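Local coordinates for sugar ABC transporter (Sugar-binding protein) (Bacillus halodurans, PDB 4YO7), which binds myo-inositol in the cleft between its two lobes and probably serves as the solute-binding component of an ABC sugar importer, at residues Y61-D64 and A65-E69; S87-Q90 and M91-E95; L156-E159 and E160-K163; H180-Q183 and I184-E188; E214-R217 and L218-W222. All blocks are in the same frame, centred on the assembly; numbering follows the deposited sequence.

Interaction 1: residues Y61-D64 and A65-E69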
loop_
_atom_site.group_PDB
_atom_site.type_symbol
_atom_site.label_atom_id
_atom_site.label_comp_id
_atom_site.label_asym_id
_atom_site.label_seq_id
_atom_site.Cartn_x
_atom_site.Cartn_y
_atom_site.Cartn_z
ATOM N N TYR A 61 5.598 -6.780 -6.014
ATOM C CA TYR A 61 6.935 -6.198 -6.063
ATOM C C TYR A 61 7.590 -6.271 -4.681
ATOM O O TYR A 61 8.792 -6.514 -4.562
ATOM C CB TYR A 61 6.888 -4.756 -6.548
ATOM C CG TYR A 61 6.453 -4.611 -7.986
ATOM C CD1 TYR A 61 7.336 -4.850 -9.027
ATOM C CD2 TYR A 61 5.157 -4.248 -8.302
ATOM C CE1 TYR A 61 6.933 -4.730 -10.343
ATOM C CE2 TYR A 61 4.747 -4.124 -9.610
ATOM C CZ TYR A 61 5.642 -4.364 -10.628
ATOM O OH TYR A 61 5.248 -4.242 -11.949
HETATM N N MSE A 62 6.794 -6.077 -3.637
HETATM C CA MSE A 62 7.352 -6.107 -2.287
HETATM C C MSE A 62 7.819 -7.512 -1.951
HETATM O O MSE A 62 8.916 -7.695 -1.437
HETATM C CB MSE A 62 6.343 -5.631 -1.241
HETATM C CG MSE A 62 7.042 -5.400 0.110
HETATM SE SE MSE A 62 5.737 -4.929 1.497
HETATM C CE MSE A 62 5.108 -6.719 1.956
ATOM N N GLN A 63 6.998 -8.505 -2.270
ATOM C CA GLN A 63 7.346 -9.911 -2.017
ATOM C C GLN A 63 8.594 -10.337 -2.793
ATOM O O GLN A 63 9.449 -11.024 -2.248
ATOM C CB GLN A 63 6.179 -10.815 -2.383
ATOM C CG GLN A 63 6.461 -12.349 -2.352
ATOM C CD GLN A 63 5.832 -13.025 -1.160
ATOM O OE1 GLN A 63 5.712 -12.441 -0.092
ATOM N NE2 GLN A 63 5.373 -14.250 -1.362
ATOM N N ASP A 64 8.704 -9.919 -4.054
ATOM C CA ASP A 64 9.895 -10.247 -4.853
ATOM C C ASP A 64 11.141 -9.634 -4.212
ATOM O O ASP A 64 12.222 -10.252 -4.200
ATOM C CB ASP A 64 9.759 -9.747 -6.298
ATOM C CG ASP A 64 8.754 -10.556 -7.118
ATOM O OD1 ASP A 64 8.342 -11.652 -6.676
ATOM O OD2 ASP A 64 8.392 -10.098 -8.225
ATOM N N ALA A 65 10.992 -8.428 -3.670
ATOM C CA ALA A 65 12.111 -7.764 -2.997
ATOM C C ALA A 65 12.486 -8.488 -1.692
ATOM O O ALA A 65 13.678 -8.577 -1.364
ATOM C CB ALA A 65 11.787 -6.309 -2.715
HETATM N N MSE A 66 11.488 -9.008 -0.964
HETATM C CA MSE A 66 11.767 -9.801 0.247
HETATM C C MSE A 66 12.540 -11.057 -0.124
HETATM O O MSE A 66 13.519 -11.409 0.532
HETATM C CB MSE A 66 10.474 -10.166 1.007
HETATM C CG MSE A 66 9.779 -8.960 1.539
HETATM SE SE MSE A 66 8.383 -9.474 2.805
HETATM C CE MSE A 66 7.112 -10.257 1.622
ATOM N N LYS A 67 12.115 -11.737 -1.182
ATOM C CA LYS A 67 12.786 -12.967 -1.587
ATOM C C LYS A 67 14.224 -12.697 -2.048
ATOM O O LYS A 67 15.144 -13.461 -1.749
ATOM C CB LYS A 67 11.979 -13.663 -2.686
ATOM C CG LYS A 67 10.664 -14.211 -2.177
ATOM C CD LYS A 67 9.927 -15.017 -3.241
ATOM C CE LYS A 67 8.684 -15.686 -2.667
ATOM N NZ LYS A 67 7.996 -16.576 -3.660
ATOM N N GLU A 68 14.432 -11.604 -2.769
ATOM C CA GLU A 68 15.776 -11.249 -3.216
ATOM C C GLU A 68 16.701 -10.953 -2.033
ATOM O O GLU A 68 17.865 -11.390 -2.004
ATOM C CB GLU A 68 15.727 -10.038 -4.151
ATOM C CG GLU A 68 15.293 -10.344 -5.571
ATOM C CD GLU A 68 16.455 -10.509 -6.543
ATOM O OE1 GLU A 68 17.616 -10.226 -6.173
ATOM O OE2 GLU A 68 16.196 -10.923 -7.691
ATOM N N GLU A 69 16.193 -10.220 -1.048
ATOM C CA GLU A 69 16.998 -9.889 0.123
ATOM C C GLU A 69 17.268 -11.137 0.970
ATOM O O GLU A 69 18.367 -11.308 1.490
ATOM C CB GLU A 69 16.318 -8.800 0.942
ATOM C CG GLU A 69 17.089 -8.361 2.172
ATOM C CD GLU A 69 18.418 -7.721 1.864
ATOM O OE1 GLU A 69 18.522 -6.991 0.854
ATOM O OE2 GLU A 69 19.363 -7.932 2.655
#
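Apolar contact across this stretch of helix runs between two selenomethionines, Met62 and Met66, whose CE methyls approach to 4.1 Å. Long and unbranched, both reach well beyond the helix: Met66 lies on Val50, Ile52 and Phe80 of the sheet, while Met62 touches Ile52 and, on helix 284-299, Gln287. The chain of Met66 turns back at its last torsion (chi3 -70°), which brings its CE to Gln63 OE1 at 3.1 Å, a methyl against a carbonyl oxygen. The chain of Gln63 bends at chi2 (106°), and its amide also meets Lys67, NE2 lying 3.8 Å from Lys67 CE, so the aliphatic part of the lysine runs past the amide. The helix is 57-70, the crossover of a beta-alpha-beta unit between the parallel strands 46-52 and 76-82, as in the Rossmann-like lobes of periplasmic binding proteins. Its backbone bonds are regular: Met66 N to Met62 O spans 2.9 Å, and Lys67 N to Gln63 O is 3.0 Å. Among the charged groups, Asp64, Lys67 and Glu68 suit the solvent side; Asp64 OD1 and Lys67 NZ stay 5.8 Å apart, too far for a salt bridge. Small Ala65 fits a buried place, its CB 3.4 Å from Met62 O.

Interaction 2: residues S87-Q90 and M91-E95; sequences STQQ and MAQVE
Ser87 accepts the first bond of this stretch, Met91 N giving its hydrogen to Ser87 O at 2.9 Å, and Met91 CG rests against the same oxygen at 3.1 Å. The stretch opens helix 87-100, which follows strand 76-82 in the parallel alpha/beta lobe of a periplasmic-binding-protein fold; Asp86 just before it accepts from Gln89 N with its OD1. Thr88 O takes the amide of Ala92 at 3.0 Å, and Ala92, exposed, sets its CB 3.5 Å from Thr88 O. Gln89 comes next: its chain is extended, with CG anti to the backbone N (chi1 -175°), and its CG lies 3.6 Å from Gln93 NE2. The two amides are turned 62° against each other and are not bonded to each other; both send NE2 to Asp82 O. Glutamine suits both places, since its long chain lets the amide reach that carbonyl; Gln89 NE2 also bonds Gln84, and Gln93 OE1 bonds Ser51. Gln90, buried, spends its amide on the backbone of Asn108 and Val110 and on the Ser51 hydroxyl. Its own carbonyl receives Val94 N at 3.0 Å, and the branch CG2 of Val94 lies 3.3 Å from that same Gln90 O.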
loop_
_atom_site.group_PDB
_atom_site.type_symbol
_atom_site.label_atom_id
_atom_site.label_comp_id
_atom_site.label_asym_id
_atom_site.label_seq_id
_atom_site.Cartn_x
_atom_site.Cartn_y
_atom_site.Cartn_z
ATOM N N SER A 87 -8.284 -13.633 6.676
ATOM C CA SER A 87 -7.688 -13.426 8.005
ATOM C C SER A 87 -7.575 -14.717 8.783
ATOM O O SER A 87 -6.667 -14.862 9.588
ATOM C CB SER A 87 -8.476 -12.414 8.832
ATOM O OG SER A 87 -9.794 -12.850 8.973
ATOM N N THR A 88 -8.475 -15.667 8.545
ATOM C CA THR A 88 -8.368 -16.955 9.219
ATOM C C THR A 88 -7.144 -17.715 8.727
ATOM O O THR A 88 -6.411 -18.329 9.508
ATOM C CB THR A 88 -9.634 -17.793 9.006
ATOM O OG1 THR A 88 -10.762 -17.051 9.495
ATOM C CG2 THR A 88 -9.552 -19.106 9.755
ATOM N N GLN A 89 -6.893 -17.650 7.433
ATOM C CA GLN A 89 -5.683 -18.250 6.889
ATOM C C GLN A 89 -4.428 -17.581 7.432
ATOM O O GLN A 89 -3.469 -18.269 7.781
ATOM C CB GLN A 89 -5.721 -18.182 5.364
ATOM C CG GLN A 89 -4.591 -18.862 4.665
ATOM C CD GLN A 89 -4.954 -19.164 3.209
ATOM O OE1 GLN A 89 -6.051 -19.637 2.923
ATOM N NE2 GLN A 89 -4.055 -18.862 2.294
ATOM N N GLN A 90 -4.423 -16.251 7.532
ATOM C CA GLN A 90 -3.260 -15.557 8.077
ATOM C C GLN A 90 -3.025 -15.946 9.525
ATOM O O GLN A 90 -1.880 -16.181 9.917
ATOM C CB GLN A 90 -3.397 -14.046 7.964
ATOM C CG GLN A 90 -2.135 -13.321 8.359
ATOM C CD GLN A 90 -2.118 -11.891 7.838
ATOM O OE1 GLN A 90 -2.914 -11.055 8.264
ATOM N NE2 GLN A 90 -1.225 -11.617 6.904
HETATM N N MSE A 91 -4.097 -16.004 10.325
HETATM C CA MSE A 91 -3.968 -16.457 11.711
HETATM C C MSE A 91 -3.417 -17.881 11.787
HETATM O O MSE A 91 -2.575 -18.144 12.632
HETATM C CB MSE A 91 -5.313 -16.363 12.453
HETATM C CG MSE A 91 -5.842 -14.949 12.548
HETATM SE SE MSE A 91 -6.428 -14.583 14.339
HETATM C CE MSE A 91 -4.712 -14.997 15.228
ATOM N N ALA A 92 -3.843 -18.770 10.894
ATOM C CA ALA A 92 -3.354 -20.155 10.900
ATOM C C ALA A 92 -1.874 -20.227 10.516
ATOM O O ALA A 92 -1.126 -21.034 11.061
ATOM C CB ALA A 92 -4.193 -21.043 9.963
ATOM N N GLN A 93 -1.444 -19.375 9.595
ATOM C CA GLN A 93 -0.041 -19.287 9.234
ATOM C C GLN A 93 0.805 -18.824 10.398
ATOM O O GLN A 93 1.843 -19.391 10.696
ATOM C CB GLN A 93 0.120 -18.362 8.012
ATOM C CG GLN A 93 -0.529 -18.976 6.795
ATOM C CD GLN A 93 -0.654 -18.063 5.586
ATOM O OE1 GLN A 93 -0.476 -16.849 5.674
ATOM N NE2 GLN A 93 -0.972 -18.664 4.432
ATOM N N VAL A 94 0.347 -17.794 11.076
ATOM C CA VAL A 94 1.068 -17.289 12.244
ATOM C C VAL A 94 1.117 -18.310 13.377
ATOM O O VAL A 94 2.162 -18.499 13.995
ATOM C CB VAL A 94 0.434 -15.962 12.701
ATOM C CG1 VAL A 94 1.032 -15.466 14.015
ATOM C CG2 VAL A 94 0.660 -14.922 11.625
ATOM N N GLU A 95 0.004 -18.988 13.640
ATOM C CA GLU A 95 -0.009 -20.039 14.664
ATOM C C GLU A 95 1.002 -21.151 14.337
ATOM O O GLU A 95 1.638 -21.698 15.235
ATOM C CB GLU A 95 -1.415 -20.617 14.794
ATOM C CG GLU A 95 -2.386 -19.656 15.489
ATOM C CD GLU A 95 -3.845 -20.101 15.398
ATOM O OE1 GLU A 95 -4.138 -21.091 14.698
ATOM O OE2 GLU A 95 -4.702 -19.446 16.020
#

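Interaction 3: residues L156-E159 and E160-K163; sequences LQME and EVAK
Met158 and Val161 meet at an angle, the methionine methyl coming against one branch of the valine: CE of Met158 lies 3.6 Å from CG1 of Val161. The chain bends at chi2 (63°) and again at chi3 (-134°), which brings back an end whose first bond points away from the following residues. Methionine, modelled here as selenomethionine, has the flexible chain that lets CE reach the valine, while Val161, branched at CB, keeps its other methyl, CG2, 3.4 Å from Gln157 O. The same Met158 CE grazes Ala162 CB at 4.5 Å. On the exposed side, Lys163 runs out extended with its CG 3.4 Å from Glu159 O, yet its NZ stops 5.0 Å from Glu159 OE1, too far for a salt bridge, though a weak attraction is possible. The backbone bonds are uneven: those of Glu160 N are weak, whereas Ala162 N reaches Met158 O at 2.9 Å. Within the alpha/beta fold, helix 150-164 packs here between its neighbours: Met158 touches Asn190 and Ile193 of helix 181-195 and Val233 of strand 231-234, and Val161 meets Ala231 and Ala259 of strands 231-234 and 257-259.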
loop_
_atom_site.group_PDB
_atom_site.type_symbol
_atom_site.label_atom_id
_atom_site.label_comp_id
_atom_site.label_asym_id
_atom_site.label_seq_id
_atom_site.Cartn_x
_atom_site.Cartn_y
_atom_site.Cartn_z
ATOM N N LEU A 156 -0.055 14.463 -0.372
ATOM C CA LEU A 156 0.801 14.785 -1.524
ATOM C C LEU A 156 -0.000 14.728 -2.808
ATOM O O LEU A 156 0.099 15.617 -3.648
ATOM C CB LEU A 156 1.987 13.825 -1.607
ATOM C CG LEU A 156 3.116 14.009 -0.595
ATOM C CD1 LEU A 156 4.053 12.793 -0.651
ATOM C CD2 LEU A 156 3.914 15.312 -0.829
ATOM N N GLN A 157 -0.794 13.665 -2.938
ATOM C CA GLN A 157 -1.617 13.430 -4.109
ATOM C C GLN A 157 -2.584 14.580 -4.341
ATOM O O GLN A 157 -2.680 15.125 -5.436
ATOM C CB GLN A 157 -2.398 12.113 -3.927
ATOM C CG GLN A 157 -3.289 11.757 -5.059
ATOM C CD GLN A 157 -4.178 10.579 -4.720
ATOM O OE1 GLN A 157 -4.734 10.495 -3.608
ATOM N NE2 GLN A 157 -4.325 9.655 -5.662
HETATM N N MSE A 158 -3.328 14.939 -3.298
HETATM C CA MSE A 158 -4.387 15.913 -3.460
HETATM C C MSE A 158 -3.855 17.337 -3.495
HETATM O O MSE A 158 -4.454 18.205 -4.124
HETATM C CB MSE A 158 -5.425 15.752 -2.343
HETATM C CG MSE A 158 -6.691 16.513 -2.551
HETATM SE SE MSE A 158 -7.715 15.944 -4.123
HETATM C CE MSE A 158 -8.125 17.673 -4.876
ATOM N N GLU A 159 -2.719 17.593 -2.861
ATOM C CA GLU A 159 -2.073 18.889 -3.049
ATOM C C GLU A 159 -1.807 19.158 -4.533
ATOM O O GLU A 159 -2.036 20.260 -5.033
ATOM C CB GLU A 159 -0.758 18.954 -2.285
ATOM C CG GLU A 159 -0.841 19.269 -0.819
ATOM C CD GLU A 159 0.514 19.078 -0.150
ATOM O OE1 GLU A 159 1.538 19.077 -0.881
ATOM O OE2 GLU A 159 0.553 18.915 1.090
ATOM N N GLU A 160 -1.316 18.150 -5.238
ATOM C CA GLU A 160 -0.944 18.345 -6.633
ATOM C C GLU A 160 -2.207 18.456 -7.487
ATOM O O GLU A 160 -2.290 19.306 -8.383
ATOM C CB GLU A 160 -0.037 17.204 -7.110
ATOM C CG GLU A 160 0.440 17.348 -8.544
ATOM C CD GLU A 160 1.311 18.566 -8.794
ATOM O OE1 GLU A 160 1.837 19.184 -7.835
ATOM O OE2 GLU A 160 1.456 18.927 -9.981
ATOM N N VAL A 161 -3.217 17.636 -7.198
ATOM C CA VAL A 161 -4.470 17.724 -7.951
ATOM C C VAL A 161 -5.086 19.110 -7.774
ATOM O O VAL A 161 -5.571 19.715 -8.733
ATOM C CB VAL A 161 -5.483 16.607 -7.522
ATOM C CG1 VAL A 161 -6.843 16.837 -8.139
ATOM C CG2 VAL A 161 -4.959 15.243 -7.902
ATOM N N ALA A 162 -5.059 19.622 -6.549
ATOM C CA ALA A 162 -5.572 20.967 -6.273
ATOM C C ALA A 162 -4.832 22.027 -7.103
ATOM O O ALA A 162 -5.464 22.928 -7.656
ATOM C CB ALA A 162 -5.449 21.288 -4.808
ATOM N N LYS A 163 -3.511 21.911 -7.192
ATOM C CA LYS A 163 -2.738 22.840 -8.021
ATOM C C LYS A 163 -3.176 22.769 -9.472
ATOM O O LYS A 163 -3.353 23.801 -10.125
ATOM C CB LYS A 163 -1.241 22.561 -7.904
ATOM C CG LYS A 163 -0.681 22.993 -6.576
ATOM C CD LYS A 163 0.770 22.586 -6.395
ATOM C CE LYS A 163 1.216 22.749 -4.939
ATOM N NZ LYS A 163 2.562 22.149 -4.663
#

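Interaction 4: residues H180-Q183 and I184-E188. With INS (1,2,3,4,5,6-hexahydroxy-cyclohexane), chain F.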
loop_
_atom_site.group_PDB
_atom_site.type_symbol
_atom_site.label_atom_id
_atom_site.label_comp_id
_atom_site.label_asym_id
_atom_site.label_seq_id
_atom_site.Cartn_x
_atom_site.Cartn_y
_atom_site.Cartn_z
ATOM N N HIS A 180 -9.037 -0.699 5.693
ATOM C CA HIS A 180 -7.577 -0.695 5.698
ATOM C C HIS A 180 -7.138 0.685 6.173
ATOM O O HIS A 180 -7.747 1.691 5.809
ATOM C CB HIS A 180 -6.998 -0.962 4.317
ATOM C CG HIS A 180 -7.109 -2.383 3.862
ATOM N ND1 HIS A 180 -6.292 -2.902 2.881
ATOM C CD2 HIS A 180 -7.942 -3.383 4.223
ATOM C CE1 HIS A 180 -6.606 -4.164 2.666
ATOM N NE2 HIS A 180 -7.605 -4.487 3.474
ATOM N N GLU A 181 -6.056 0.760 6.948
ATOM C CA GLU A 181 -5.574 2.071 7.355
ATOM C C GLU A 181 -5.203 2.922 6.152
ATOM O O GLU A 181 -5.398 4.145 6.166
ATOM C CB GLU A 181 -4.388 1.921 8.310
ATOM C CG GLU A 181 -3.883 3.228 8.856
ATOM C CD GLU A 181 -2.806 3.899 8.048
ATOM O OE1 GLU A 181 -2.458 3.391 6.968
ATOM O OE2 GLU A 181 -2.331 4.984 8.498
ATOM N N ALA A 182 -4.696 2.286 5.090
ATOM C CA ALA A 182 -4.280 3.060 3.914
ATOM C C ALA A 182 -5.496 3.703 3.244
ATOM O O ALA A 182 -5.407 4.813 2.743
ATOM C CB ALA A 182 -3.537 2.190 2.923
ATOM N N GLN A 183 -6.644 3.027 3.292
ATOM C CA GLN A 183 -7.863 3.575 2.730
ATOM C C GLN A 183 -8.315 4.742 3.580
ATOM O O GLN A 183 -8.523 5.856 3.060
ATOM C CB GLN A 183 -8.962 2.490 2.630
ATOM C CG GLN A 183 -10.359 3.027 2.241
ATOM C CD GLN A 183 -11.185 3.469 3.443
ATOM O OE1 GLN A 183 -11.338 2.726 4.421
ATOM N NE2 GLN A 183 -11.740 4.683 3.368
ATOM N N ILE A 184 -8.457 4.508 4.884
ATOM C CA ILE A 184 -8.969 5.515 5.779
ATOM C C ILE A 184 -8.107 6.763 5.696
ATOM O O ILE A 184 -8.619 7.892 5.603
ATOM C CB ILE A 184 -9.016 4.994 7.247
ATOM C CG1 ILE A 184 -10.049 3.878 7.381
ATOM C CG2 ILE A 184 -9.294 6.159 8.220
ATOM C CD1 ILE A 184 -9.887 3.068 8.647
HETATM N N MSE A 185 -6.796 6.563 5.707
HETATM C CA MSE A 185 -5.910 7.695 5.890
HETATM C C MSE A 185 -5.504 8.363 4.579
HETATM O O MSE A 185 -5.268 9.572 4.563
HETATM C CB MSE A 185 -4.681 7.278 6.710
HETATM C CG MSE A 185 -5.055 6.913 8.140
HETATM SE SE MSE A 185 -5.798 8.462 9.125
HETATM C CE MSE A 185 -4.153 9.345 9.575
ATOM N N ARG A 186 -5.484 7.639 3.459
ATOM C CA ARG A 186 -5.282 8.316 2.172
ATOM C C ARG A 186 -6.462 9.233 1.887
ATOM O O ARG A 186 -6.292 10.404 1.529
ATOM C CB ARG A 186 -5.073 7.309 1.039
ATOM C CG ARG A 186 -3.701 6.724 1.079
ATOM C CD ARG A 186 -3.539 5.570 0.117
ATOM N NE ARG A 186 -2.208 4.997 0.227
ATOM C CZ ARG A 186 -1.855 3.836 -0.313
ATOM N NH1 ARG A 186 -2.736 3.124 -1.004
ATOM N NH2 ARG A 186 -0.632 3.381 -0.150
ATOM N N THR A 187 -7.666 8.722 2.089
ATOM C CA THR A 187 -8.847 9.543 1.899
ATOM C C THR A 187 -8.916 10.694 2.880
ATOM O O THR A 187 -9.341 11.774 2.499
ATOM C CB THR A 187 -10.102 8.669 1.980
ATOM O OG1 THR A 187 -10.086 7.820 0.849
ATOM C CG2 THR A 187 -11.411 9.483 1.940
ATOM N N GLU A 188 -8.474 10.482 4.116
ATOM C CA GLU A 188 -8.439 11.570 5.089
ATOM C C GLU A 188 -7.466 12.668 4.627
ATOM O O GLU A 188 -7.782 13.866 4.724
ATOM C CB GLU A 188 -8.076 11.063 6.489
ATOM C CG GLU A 188 -7.836 12.190 7.506
ATOM C CD GLU A 188 -9.085 12.989 7.839
ATOM O OE1 GLU A 188 -10.218 12.535 7.519
ATOM O OE2 GLU A 188 -8.928 14.082 8.442
HETATM C C1 INS F . -2.297 -2.736 -0.824
HETATM C C2 INS F . -2.171 -2.462 -2.318
HETATM C C3 INS F . -2.111 -0.951 -2.539
HETATM C C4 INS F . -0.922 -0.325 -1.801
HETATM C C5 INS F . -1.034 -0.650 -0.296
HETATM C C6 INS F . -1.100 -2.156 -0.089
HETATM O O1 INS F . -2.333 -4.167 -0.568
HETATM O O2 INS F . -0.958 -3.061 -2.769
HETATM O O3 INS F . -1.996 -0.746 -3.978
HETATM O O4 INS F . -0.961 1.103 -1.939
HETATM O O5 INS F . 0.149 -0.158 0.358
HETATM O O6 INS F . -1.280 -2.406 1.360
#
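Inositol O4 is gripped by both terminal nitrogens of Arg186, NH1 at 2.8 Å and NH2 at 2.9 Å, the hydroxyl oxygen sitting at the edge of the guanidinium near its plane. An extended chain from CG to NE carries the group to the sugar alcohol, and Ala182 CB lies over the centre of one face, 4.0 Å above the plane; a methyl this small lets the flat group pass close to the helix. Further bonds hold its rotation: Tyr311 OH takes NH2, with weak ones to Asn235 and Ser153, and Asp262 is a long, weak ion partner. This is the N-terminal end of helix 181-195, which follows strand 169-175 in a beta-alpha-beta unit; His180 is the N-cap residue, and its O accepts the first i to i+4 bond, from Ile184 N at 3.0 Å. Glu181 bends at chi2 (-90°), setting its OE2 3.4 Å from Met185 CG, while its OE1 bonds Ser150. Gln183 OE1 lies 3.4 Å from Ile184 CG1 and accepts from the backbone N of Gly179; Gln183 NE2 and the hydroxyl of Thr187 share Asp175. Two N-H groups on one oxygen imply that O4 is used as an acceptor, and the positive charge would probably polarise that hydroxyl, leaving its own hydrogen a somewhat stronger donor.

Interaction 5: residues E214-R217 and L218-W222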
loop_
_atom_site.group_PDB
_atom_site.type_symbol
_atom_site.label_atom_id
_atom_site.label_comp_id
_atom_site.label_asym_id
_atom_site.label_seq_id
_atom_site.Cartn_x
_atom_site.Cartn_y
_atom_site.Cartn_z
ATOM N N GLU A 214 -12.731 -3.304 -10.724
ATOM C CA GLU A 214 -13.753 -2.614 -9.918
ATOM C C GLU A 214 -13.689 -1.097 -10.129
ATOM O O GLU A 214 -14.718 -0.414 -10.151
ATOM C CB GLU A 214 -13.617 -2.926 -8.414
ATOM C CG GLU A 214 -14.246 -4.222 -7.946
ATOM C CD GLU A 214 -15.724 -4.296 -8.284
ATOM O OE1 GLU A 214 -16.537 -3.572 -7.664
ATOM O OE2 GLU A 214 -16.065 -5.051 -9.203
ATOM N N GLY A 215 -12.477 -0.553 -10.260
ATOM C CA GLY A 215 -12.316 0.848 -10.596
ATOM C C GLY A 215 -12.994 1.195 -11.913
ATOM O O GLY A 215 -13.626 2.241 -12.027
HETATM N N MSE A 216 -12.886 0.307 -12.896
HETATM C CA MSE A 216 -13.534 0.552 -14.186
HETATM C C MSE A 216 -15.061 0.583 -14.021
HETATM O O MSE A 216 -15.726 1.460 -14.575
HETATM C CB MSE A 216 -13.133 -0.494 -15.215
HETATM C CG MSE A 216 -13.717 -0.194 -16.559
HETATM SE SE MSE A 216 -13.057 -1.545 -17.810
HETATM C CE MSE A 216 -14.259 -2.992 -17.255
ATOM N N ARG A 217 -15.600 -0.359 -13.241
ATOM C CA ARG A 217 -17.040 -0.482 -13.071
ATOM C C ARG A 217 -17.563 0.709 -12.312
ATOM O O ARG A 217 -18.557 1.300 -12.700
ATOM C CB ARG A 217 -17.418 -1.785 -12.353
ATOM C CG ARG A 217 -18.922 -1.942 -12.143
ATOM C CD ARG A 217 -19.298 -3.345 -11.665
ATOM N NE ARG A 217 -18.835 -3.597 -10.300
ATOM C CZ ARG A 217 -19.560 -3.399 -9.198
ATOM N NH1 ARG A 217 -20.812 -2.955 -9.273
ATOM N NH2 ARG A 217 -19.031 -3.655 -8.011
ATOM N N LEU A 218 -16.861 1.108 -11.256
ATOM C CA LEU A 218 -17.277 2.242 -10.476
ATOM C C LEU A 218 -17.276 3.500 -11.334
ATOM O O LEU A 218 -18.233 4.272 -11.318
ATOM C CB LEU A 218 -16.375 2.411 -9.251
ATOM C CG LEU A 218 -16.658 3.597 -8.333
ATOM C CD1 LEU A 218 -18.141 3.622 -7.919
ATOM C CD2 LEU A 218 -15.712 3.567 -7.116
HETATM N N MSE A 219 -16.197 3.724 -12.083
HETATM C CA MSE A 219 -16.137 4.890 -12.965
HETATM C C MSE A 219 -17.300 4.894 -13.965
HETATM O O MSE A 219 -17.895 5.941 -14.226
HETATM C CB MSE A 219 -14.828 4.936 -13.721
HETATM C CG MSE A 219 -14.606 6.194 -14.513
HETATM SE SE MSE A 219 -14.196 7.682 -13.352
HETATM C CE MSE A 219 -15.750 8.749 -13.695
ATOM N N GLU A 220 -17.603 3.730 -14.536
ATOM C CA GLU A 220 -18.716 3.595 -15.465
ATOM C C GLU A 220 -20.021 4.055 -14.817
ATOM O O GLU A 220 -20.801 4.796 -15.437
ATOM C CB GLU A 220 -18.851 2.148 -15.939
ATOM C CG GLU A 220 -17.837 1.733 -17.004
ATOM C CD GLU A 220 -17.845 0.229 -17.308
ATOM O OE1 GLU A 220 -18.616 -0.526 -16.679
ATOM O OE2 GLU A 220 -17.074 -0.197 -18.186
ATOM N N ASN A 221 -20.266 3.602 -13.591
ATOM C CA ASN A 221 -21.478 3.962 -12.870
ATOM C C ASN A 221 -21.511 5.455 -12.569
ATOM O O ASN A 221 -22.546 6.112 -12.699
ATOM C CB ASN A 221 -21.593 3.126 -11.592
ATOM C CG ASN A 221 -21.885 1.664 -11.892
ATOM O OD1 ASN A 221 -22.305 1.329 -13.000
ATOM N ND2 ASN A 221 -21.689 0.797 -10.919
ATOM N N TRP A 222 -20.367 6.004 -12.193
ATOM C CA TRP A 222 -20.287 7.419 -11.926
ATOM C C TRP A 222 -20.582 8.246 -13.171
ATOM O O TRP A 222 -21.263 9.267 -13.091
ATOM C CB TRP A 222 -18.912 7.752 -11.402
ATOM C CG TRP A 222 -18.712 7.451 -9.934
ATOM C CD1 TRP A 222 -19.669 7.107 -9.005
ATOM C CD2 TRP A 222 -17.474 7.515 -9.226
ATOM N NE1 TRP A 222 -19.085 6.961 -7.762
ATOM C CE2 TRP A 222 -17.739 7.205 -7.878
ATOM C CE3 TRP A 222 -16.163 7.803 -9.605
ATOM C CZ2 TRP A 222 -16.741 7.188 -6.911
ATOM C CZ3 TRP A 222 -15.184 7.781 -8.649
ATOM C CH2 TRP A 222 -15.469 7.475 -7.324
#
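The Arg217 guanidinium and the Asn221 amide stand with their planes 80° apart, and Arg217 CG lies 4.1 Å from Asn221 ND2. Both residues are exposed, as fits polar groups on the outer side of helix 212-224, which belongs to the alpha/beta lobe containing strand 169-175. Two flanking pairs complete the flat groups. Glu214 CD lies at the guanidinium edge, in plane, and Leu218 covers one face of the Trp222 ring, its CG over the centre; a branched leucine offers the indole a broad aliphatic surface, and Met174 of the strand touches both. Glu214 and Arg217 form a salt bridge within 214-217, Arg217 NH2 to Glu214 OE1 modelled at a very short 2.5 Å on the syn lone pair, with a weak second bond from Arg217 NE to Glu214 OE2. A bend at chi3 (69°) turns the arginine back along the helix toward this acid. Met216 and Glu220 run side by side in the same direction, and Glu220 OE2 lies alongside the aliphatic CG of Met216, while both touch Ala246 of helix 237-249. Gly215, without a side chain, occupies a buried position, and Met219 N gives its hydrogen to Gly215 O at 3.0 Å. Glu220 CG closes on Met216 O at 3.2 Å.

Overall arrangement
All five contacts are short helical stretches of about two turns, on five different helices, in series along the chain. Interactions 1 and 2 belong to the lobe with the six-stranded parallel sheet, their centres 21 Å apart; interactions 3, 4 and 5 gather round the four-stranded sheet of the other lobe. Myo-inositol sits between the two lobes. Interaction 4 bonds it directly, Met62 of interaction 1 comes within about 7 Å of it by its side chain, and the side chains of Gln157 and Gln90 lie about 10 and 11 Å off. Interactions 3 and 4 approach to about 5 Å between nearest atoms, whereas interactions 2 and 3, on opposite sides of the chain's centre, are 39 Å apart between centres.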